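Long-range contact in lipoprotein NlpE (Escherichia coli, PDB 2Z4H), which takes part in copper homeostasis and is required for efficient binding of stationary-phase cells to hydrophobic surfaces during biofilm formation: residues 176-181 with 199-204. The protein carries 1 engineered substitution. Sequence-based numbering, arbitrary orientation.
Sequences LSVEGH and PDTAGK
The side chain of Thr201 meets Glu179 twice, OG1 at the backbone N and CG2 along the side chain. Glu179 N donates to Thr201 OG1 at 3.3 Å with a fairly straight N-H...O angle of 161°, and the same hydroxyl donates to Ala202 O within its own segment, so OG1 links strand and loop. Thr201 CG2 lies 3.4 Å from Glu179 CB, the two side chains crossing nearly at right angles. A chi1 of 71° sets OG1 between the Thr201 backbone N and carbonyl carbon, facing the strand. Replacing Thr201 by a valine would probably leave Glu179 N without this acceptor and Ala202 O without this donor. Asp200 N donates to Glu179 O at 2.9 Å from above the carbonyl plane. His181 ND1 donates to Asp200 OD1, which uses its syn lone pair and lies in the imidazole plane, although ring and carboxylate planes differ by 57°. Val178 CG2 lies by Thr201 O and makes a looser apolar contact, 4.3 Å, with Pro199 CB. Ser177 N donates a weak hydrogen bond to Lys204 O, 3.4 Å. Beside the antiparallel non-hydrogen-bonded pair Gly180-Pro199, Glu179 and Asp200 form half a hydrogen-bonded pair: Glu179 N turns to the Thr201 hydroxyl instead of Asp200 O. Strand 174-184 lies between this loop and strand 127-135, whose Leu129 and Gly131 are backbone hydrogen-bonded to Val178 and Leu176, within the C-terminal OB-family barrel; residues 199-204 connect strands 195-199 and 205-206.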
loop_
_atom_site.group_PDB
_atom_site.type_symbol
_atom_site.label_atom_id
_atom_site.label_comp_id
_atom_site.label_asym_id
_atom_site.label_seq_id
_atom_site.Cartn_x
_atom_site.Cartn_y
_atom_site.Cartn_z
ATOM N N LEU A 176 -29.676 -5.259 8.123
ATOM C CA LEU A 176 -29.381 -4.701 6.816
ATOM C C LEU A 176 -27.953 -5.009 6.442
ATOM O O LEU A 176 -27.055 -4.973 7.286
ATOM C CB LEU A 176 -29.618 -3.183 6.837
ATOM C CG LEU A 176 -29.547 -2.348 5.552
ATOM C CD1 LEU A 176 -28.234 -1.615 5.490
ATOM C CD2 LEU A 176 -29.753 -3.241 4.330
ATOM N N SER A 177 -27.758 -5.337 5.171
ATOM C CA SER A 177 -26.441 -5.647 4.635
ATOM C C SER A 177 -26.195 -4.682 3.501
ATOM O O SER A 177 -26.842 -4.779 2.458
ATOM C CB SER A 177 -26.408 -7.068 4.081
ATOM O OG SER A 177 -25.299 -7.244 3.211
ATOM N N VAL A 178 -25.260 -3.760 3.690
ATOM C CA VAL A 178 -24.986 -2.771 2.657
ATOM C C VAL A 178 -23.514 -2.449 2.537
ATOM O O VAL A 178 -22.737 -2.715 3.453
ATOM C CB VAL A 178 -25.730 -1.460 2.965
ATOM C CG1 VAL A 178 -25.267 -0.921 4.298
ATOM C CG2 VAL A 178 -25.485 -0.440 1.866
ATOM N N GLU A 179 -23.129 -1.891 1.397
ATOM C CA GLU A 179 -21.756 -1.487 1.202
ATOM C C GLU A 179 -21.740 -0.015 1.586
ATOM O O GLU A 179 -22.700 0.705 1.306
ATOM C CB GLU A 179 -21.357 -1.658 -0.251
ATOM C CG GLU A 179 -21.076 -3.087 -0.630
ATOM C CD GLU A 179 -20.575 -3.213 -2.056
ATOM O OE1 GLU A 179 -19.600 -2.507 -2.410
ATOM O OE2 GLU A 179 -21.150 -4.018 -2.825
ATOM N N GLY A 180 -20.676 0.434 2.242
ATOM C CA GLY A 180 -20.608 1.831 2.630
ATOM C C GLY A 180 -19.229 2.276 3.055
ATOM O O GLY A 180 -18.290 1.498 3.029
ATOM N N HIS A 181 -19.095 3.540 3.426
ATOM C CA HIS A 181 -17.811 4.063 3.875
ATOM C C HIS A 181 -18.053 5.214 4.820
ATOM O O HIS A 181 -19.087 5.877 4.750
ATOM C CB HIS A 181 -16.962 4.548 2.701
ATOM C CG HIS A 181 -17.600 5.636 1.900
ATOM N ND1 HIS A 181 -18.650 5.408 1.038
ATOM C CD2 HIS A 181 -17.325 6.958 1.815
ATOM C CE1 HIS A 181 -18.992 6.540 0.450
ATOM N NE2 HIS A 181 -18.203 7.496 0.905
ATOM N N PRO A 199 -23.673 5.085 2.445
ATOM C CA PRO A 199 -23.935 3.951 1.541
ATOM C C PRO A 199 -23.359 4.068 0.126
ATOM O O PRO A 199 -23.302 5.165 -0.424
ATOM C CB PRO A 199 -25.459 3.885 1.523
ATOM C CG PRO A 199 -25.861 5.320 1.713
ATOM C CD PRO A 199 -24.940 5.746 2.822
ATOM N N ASP A 200 -22.937 2.948 -0.464
ATOM C CA ASP A 200 -22.406 2.967 -1.827
ATOM C C ASP A 200 -23.190 2.026 -2.722
ATOM O O ASP A 200 -22.909 1.902 -3.915
ATOM C CB ASP A 200 -20.935 2.577 -1.866
ATOM C CG ASP A 200 -20.052 3.578 -1.171
ATOM O OD1 ASP A 200 -20.124 3.632 0.073
ATOM O OD2 ASP A 200 -19.293 4.306 -1.860
ATOM N N THR A 201 -24.170 1.351 -2.135
ATOM C CA THR A 201 -25.025 0.427 -2.872
ATOM C C THR A 201 -26.389 0.457 -2.189
ATOM O O THR A 201 -26.494 0.895 -1.040
ATOM C CB THR A 201 -24.504 -1.012 -2.800
ATOM O OG1 THR A 201 -24.701 -1.518 -1.475
ATOM C CG2 THR A 201 -23.026 -1.068 -3.133
ATOM N N ALA A 202 -27.427 -0.009 -2.884
ATOM C CA ALA A 202 -28.777 -0.037 -2.318
ATOM C C ALA A 202 -28.817 -1.002 -1.153
ATOM O O ALA A 202 -27.857 -1.725 -0.890
ATOM C CB ALA A 202 -29.772 -0.463 -3.361
ATOM N N GLY A 203 -29.935 -1.031 -0.451
ATOM C CA GLY A 203 -30.019 -1.928 0.680
ATOM C C GLY A 203 -30.143 -3.401 0.331
ATOM O O GLY A 203 -29.882 -3.834 -0.798
ATOM N N LYS A 204 -30.554 -4.159 1.342
ATOM C CA LYS A 204 -30.764 -5.597 1.263
ATOM C C LYS A 204 -31.240 -5.951 2.666
ATOM O O LYS A 204 -30.467 -6.452 3.487
ATOM C CB LYS A 204 -29.450 -6.319 0.960
ATOM C CG LYS A 204 -29.613 -7.712 0.361
ATOM C CD LYS A 204 -29.919 -7.666 -1.141
ATOM C CE LYS A 204 -31.345 -7.182 -1.440
ATOM N NZ LYS A 204 -31.635 -7.068 -2.911
#